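Local atomic coordinates of triosephosphate isomerase (Toxoplasma gondii, PDB entry 5UPR), a protein that probably interconverts D-glyceraldehyde 3-phosphate and dihydroxyacetone phosphate in glycolysis and gluconeogenesis, working as a homodimer. Residues V98-S103 with L132-C137; K188-A193 with V220-S225. All blocks are in the same frame, centred on the assembly; numbering follows the deposited sequence.

Contact 1: V98-S103 with L132-C137; sequences VVLGHS and LSVILC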
loop_
_atom_site.group_PDB
_atom_site.type_symbol
_atom_site.label_atom_id
_atom_site.label_comp_id
_atom_site.label_asym_id
_atom_site.label_seq_id
_atom_site.Cartn_x
_atom_site.Cartn_y
_atom_site.Cartn_z
ATOM N N VAL A 98 4.784 1.785 12.095
ATOM C CA VAL A 98 4.964 1.778 10.659
ATOM C C VAL A 98 6.461 1.816 10.281
ATOM O O VAL A 98 7.248 2.463 10.980
ATOM C CB VAL A 98 4.275 2.961 9.970
ATOM C CG1 VAL A 98 2.776 2.751 10.090
ATOM C CG2 VAL A 98 4.696 4.329 10.502
ATOM N N VAL A 99 6.790 1.165 9.163
ATOM C CA VAL A 99 8.094 1.275 8.523
ATOM C C VAL A 99 8.019 2.332 7.451
ATOM O O VAL A 99 7.106 2.285 6.591
ATOM C CB VAL A 99 8.498 -0.064 7.884
ATOM C CG1 VAL A 99 9.870 0.039 7.209
ATOM C CG2 VAL A 99 8.455 -1.236 8.946
ATOM N N LEU A 100 8.941 3.316 7.487
ATOM C CA LEU A 100 8.940 4.398 6.477
ATOM C C LEU A 100 10.305 4.602 5.891
ATOM O O LEU A 100 11.339 4.475 6.601
ATOM C CB LEU A 100 8.455 5.684 7.147
ATOM C CG LEU A 100 6.939 5.732 7.413
ATOM C CD1 LEU A 100 6.516 7.044 8.066
ATOM C CD2 LEU A 100 6.174 5.568 6.107
ATOM N N GLY A 101 10.339 4.950 4.625
ATOM C CA GLY A 101 11.570 5.151 3.907
ATOM C C GLY A 101 12.509 3.999 3.624
ATOM O O GLY A 101 13.688 4.212 3.380
ATOM N N HIS A 102 11.972 2.776 3.594
ATOM C CA HIS A 102 12.750 1.645 3.174
ATOM C C HIS A 102 13.409 1.924 1.829
ATOM O O HIS A 102 12.743 2.497 0.933
ATOM C CB HIS A 102 11.910 0.371 3.110
ATOM C CG HIS A 102 12.737 -0.877 3.125
ATOM N ND1 HIS A 102 13.308 -1.388 2.004
ATOM C CD2 HIS A 102 13.164 -1.642 4.156
ATOM C CE1 HIS A 102 14.016 -2.452 2.340
ATOM N NE2 HIS A 102 13.946 -2.632 3.641
ATOM N N SER A 103 14.624 1.468 1.650
ATOM C CA SER A 103 15.325 1.738 0.366
ATOM C C SER A 103 14.584 1.201 -0.857
ATOM O O SER A 103 14.670 1.789 -1.951
ATOM C CB SER A 103 16.785 1.220 0.317
ATOM O OG SER A 103 16.730 -0.111 0.655
ATOM N N LEU A 132 1.421 7.349 15.807
ATOM C CA LEU A 132 2.163 6.138 15.496
ATOM C C LEU A 132 3.606 6.239 15.929
ATOM O O LEU A 132 4.135 7.351 16.081
ATOM C CB LEU A 132 2.154 5.816 13.972
ATOM C CG LEU A 132 0.741 5.498 13.401
ATOM C CD1 LEU A 132 0.833 5.425 11.901
ATOM C CD2 LEU A 132 0.214 4.163 13.991
ATOM N N SER A 133 4.230 5.081 16.191
ATOM C CA SER A 133 5.695 4.970 16.205
ATOM C C SER A 133 6.224 4.534 14.833
ATOM O O SER A 133 5.564 3.841 14.099
ATOM C CB SER A 133 6.125 3.980 17.290
ATOM O OG SER A 133 5.810 4.508 18.551
ATOM N N VAL A 134 7.426 4.974 14.507
ATOM C CA VAL A 134 7.992 4.887 13.159
ATOM C C VAL A 134 9.368 4.236 13.198
ATOM O O VAL A 134 10.231 4.667 13.972
ATOM C CB VAL A 134 8.155 6.310 12.596
ATOM C CG1 VAL A 134 8.896 6.272 11.256
ATOM C CG2 VAL A 134 6.768 6.970 12.456
ATOM N N ILE A 135 9.568 3.221 12.379
ATOM C CA ILE A 135 10.889 2.715 12.049
ATOM C C ILE A 135 11.339 3.475 10.790
ATOM O O ILE A 135 10.854 3.183 9.677
ATOM C CB ILE A 135 10.861 1.207 11.828
ATOM C CG1 ILE A 135 10.370 0.481 13.070
ATOM C CG2 ILE A 135 12.243 0.699 11.453
ATOM C CD1 ILE A 135 10.010 -0.998 12.807
ATOM N N LEU A 136 12.197 4.472 10.978
ATOM C CA LEU A 136 12.686 5.295 9.887
ATOM C C LEU A 136 13.963 4.716 9.272
ATOM O O LEU A 136 14.990 4.674 9.958
ATOM C CB LEU A 136 12.960 6.724 10.389
ATOM C CG LEU A 136 13.767 7.673 9.484
ATOM C CD1 LEU A 136 12.984 7.890 8.173
ATOM C CD2 LEU A 136 14.007 8.990 10.175
ATOM N N CYS A 137 13.897 4.325 7.998
ATOM C CA CYS A 137 15.014 3.698 7.298
ATOM C C CYS A 137 15.888 4.732 6.570
ATOM O O CYS A 137 15.391 5.615 5.902
ATOM C CB CYS A 137 14.506 2.624 6.297
ATOM S SG CYS A 137 13.503 1.321 7.036
#
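Strand segments 98-100 and 133-137 run side by side as parallel neighbours, their short axes 4.7 Å apart at closest approach and inclined by 27°. Four backbone bonds stitch them: Val98 N to Ser133 O, Ile135 N to Val98 O, Leu100 N to Ile135 O, and Cys137 N to Leu100 O. Val98 O, already bonded to Ile135 N, also takes a CA-H...O contact from Val134, whose CA is 3.3 Å from that oxygen.

Val98, Leu100, Val134 and Leu136 face the helices outside the sheet. Val98 uses both branches: CG1 meets Leu132 CD1 at 3.8 Å, the two side chains crossing at about a right angle, while CG2 touches Val134 CG2 at 3.9 Å. Leu100 reaches back with CD1 to Val134 CG1. Ile90 covers Val98 and Leu132, and helix 117-129 covers Leu100 and Val134. On the other face, Val99 CG2 lies 4.2 Å from Ile135 CD1.

Cys137 fills the end of the interface. With SG anti to its carbonyl carbon (chi1 -57°), the sulfur lies 3.9 Å from Val99 CG1 and approaches His102 CD2 obliquely at 4.1 Å. Gly101, at a positive phi, turns the chain off the strand; both its carbonyl and that of Cys137 are gripped by the guanidinium of Arg106. His102 then caps the following helix, its ND1 accepting from Glu104 N, and packs against Thr82 of the second subunit.

This is a pair of adjacent strands in a TIM barrel, ending at the C-terminal rim where enzymes of this fold carry their active sites.

Contact 2: K188-A193 with V220-S225; sequences KTATAA and VIYGGS. With SO4 (sulfate ion), chain E.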
loop_
_atom_site.group_PDB
_atom_site.type_symbol
_atom_site.label_atom_id
_atom_site.label_comp_id
_atom_site.label_asym_id
_atom_site.label_seq_id
_atom_site.Cartn_x
_atom_site.Cartn_y
_atom_site.Cartn_z
ATOM N N LYS A 188 26.121 -9.267 1.835
ATOM C CA LYS A 188 27.266 -8.478 2.270
ATOM C C LYS A 188 26.886 -7.748 3.567
ATOM O O LYS A 188 26.622 -6.564 3.559
ATOM C CB LYS A 188 27.743 -7.500 1.179
ATOM C CG LYS A 188 27.935 -8.066 -0.238
ATOM C CD LYS A 188 28.044 -6.953 -1.285
ATOM C CE LYS A 188 28.439 -7.505 -2.624
ATOM N NZ LYS A 188 28.965 -6.448 -3.524
ATOM N N THR A 189 26.856 -8.476 4.678
ATOM C CA THR A 189 26.600 -7.880 5.994
ATOM C C THR A 189 27.704 -6.884 6.331
ATOM O O THR A 189 28.881 -7.122 6.076
ATOM C CB THR A 189 26.523 -8.990 7.079
ATOM O OG1 THR A 189 25.786 -10.082 6.550
ATOM C CG2 THR A 189 25.821 -8.499 8.336
ATOM N N ALA A 190 27.349 -5.722 6.851
ATOM C CA ALA A 190 28.352 -4.835 7.444
ATOM C C ALA A 190 29.200 -5.575 8.487
ATOM O O ALA A 190 28.703 -6.460 9.199
ATOM C CB ALA A 190 27.687 -3.690 8.118
ATOM N N THR A 191 30.501 -5.241 8.570
ATOM C CA THR A 191 31.283 -5.648 9.746
ATOM C C THR A 191 30.706 -5.044 11.008
ATOM O O THR A 191 30.044 -4.029 10.945
ATOM C CB THR A 191 32.776 -5.294 9.602
ATOM O OG1 THR A 191 32.880 -3.878 9.514
ATOM C CG2 THR A 191 33.337 -5.992 8.331
ATOM N N ALA A 192 30.963 -5.671 12.138
ATOM C CA ALA A 192 30.666 -5.133 13.456
ATOM C C ALA A 192 31.282 -3.736 13.629
ATOM O O ALA A 192 30.616 -2.846 14.128
ATOM C CB ALA A 192 31.220 -6.050 14.549
ATOM N N ALA A 193 32.527 -3.557 13.204
ATOM C CA ALA A 193 33.222 -2.246 13.302
ATOM C C ALA A 193 32.529 -1.168 12.450
ATOM O O ALA A 193 32.307 -0.083 12.933
ATOM C CB ALA A 193 34.701 -2.384 12.877
ATOM N N VAL A 220 18.887 2.967 17.507
ATOM C CA VAL A 220 19.448 2.881 16.137
ATOM C C VAL A 220 19.734 1.405 15.872
ATOM O O VAL A 220 20.659 0.803 16.499
ATOM C CB VAL A 220 20.688 3.718 15.936
ATOM C CG1 VAL A 220 21.076 3.761 14.462
ATOM C CG2 VAL A 220 20.460 5.127 16.419
ATOM N N ILE A 221 18.945 0.810 14.954
ATOM C CA ILE A 221 19.037 -0.614 14.658
ATOM C C ILE A 221 19.690 -0.865 13.276
ATOM O O ILE A 221 19.601 -0.024 12.367
ATOM C CB ILE A 221 17.690 -1.324 14.763
ATOM C CG1 ILE A 221 16.697 -0.799 13.710
ATOM C CG2 ILE A 221 17.127 -1.151 16.160
ATOM C CD1 ILE A 221 15.306 -1.410 13.808
ATOM N N TYR A 222 20.380 -1.995 13.136
ATOM C CA TYR A 222 21.119 -2.311 11.918
ATOM C C TYR A 222 20.286 -3.302 11.070
ATOM O O TYR A 222 19.718 -4.297 11.596
ATOM C CB TYR A 222 22.571 -2.917 12.236
ATOM C CG TYR A 222 23.179 -3.440 10.966
ATOM C CD1 TYR A 222 23.849 -2.576 10.076
ATOM C CD2 TYR A 222 23.011 -4.770 10.580
ATOM C CE1 TYR A 222 24.311 -3.056 8.826
ATOM C CE2 TYR A 222 23.453 -5.243 9.351
ATOM C CZ TYR A 222 24.089 -4.398 8.481
ATOM O OH TYR A 222 24.518 -4.886 7.267
ATOM N N GLY A 223 20.256 -3.082 9.745
ATOM C CA GLY A 223 19.701 -4.105 8.848
ATOM C C GLY A 223 20.538 -4.235 7.604
ATOM O O GLY A 223 21.323 -3.317 7.283
ATOM N N GLY A 224 20.377 -5.355 6.902
ATOM C CA GLY A 224 21.137 -5.651 5.706
ATOM C C GLY A 224 21.884 -6.966 5.916
ATOM O O GLY A 224 22.983 -7.005 6.456
ATOM N N SER A 225 21.234 -8.062 5.474
ATOM C CA SER A 225 21.799 -9.367 5.571
ATOM C C SER A 225 22.077 -9.794 7.028
ATOM O O SER A 225 23.121 -10.417 7.327
ATOM C CB SER A 225 23.062 -9.489 4.692
ATOM O OG SER A 225 22.720 -9.353 3.319
HETATM S S SO4 E . 18.120 -9.212 4.115
HETATM O O1 SO4 E . 16.925 -9.669 3.440
HETATM O O2 SO4 E . 18.811 -10.244 4.894
HETATM O O3 SO4 E . 17.596 -8.236 5.088
HETATM O O4 SO4 E . 19.077 -8.409 3.325
#
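Tyr222 OH and Ala190 N meet at 3.0 Å in a bond that is nearly straight at the hydrogen (167°). The same hydroxyl donates to Gly224 O at 2.7 Å, in the carbonyl plane and on a lone pair, so two bonds fix the phenol. Tyr222 CG, anti to its backbone N (chi1 170°), carries the ring out to the chain at 188-193, where Ala190 CB lies oblique to the ring, 3.5 Å from Tyr222 CE1.

Across the same contact Thr189 OG1 donates to Ser225 O at 2.8 Å, tilted 30° from the carbonyl plane. The methyl CG2 of Thr189 packs near Gly224 O at 3.7 Å. Ser225 O also accepts from Asn230 ND2, while Ser225 OG bonds to Ala183 O and, weakly, to Gly187 N. Tyr178, Pro180 and Leu234 flank Tyr222. Gly224 has a positive phi, and the chain bends there to bring Ser225 N within 3.1 Å of O4 of a sulfate ion.

Gly185 N and Gly247 N also bind this ion, consistent with a substrate-phosphate site made of backbone amides. The tyrosine and serine of the YGGS turn thus latch down the loop before helix 192-209, as in the closed, anion-bound form of other triosephosphate isomerases.

From the N terminus, the chain first enters contact 1 along strand 97-100, passes through helices 103-107 and 117-129, and returns on the neighbouring strand 133-138, closing a beta-alpha-beta unit. After strand 174-178 it reaches 188-193, the end of a loop and the first residues of helix 192-209, follows that helix and 212-217, and comes back on strand 220-222 to close contact 2. The two loops follow one another, neither nesting nor crossing, and their centres lie about 17 Å apart. Strand 174-178 bridges them, bonded to 133-138 along one edge and to 220-222 along the other. Contact 1 joins strands within the barrel wall; contact 2 fastens a loop above its rim.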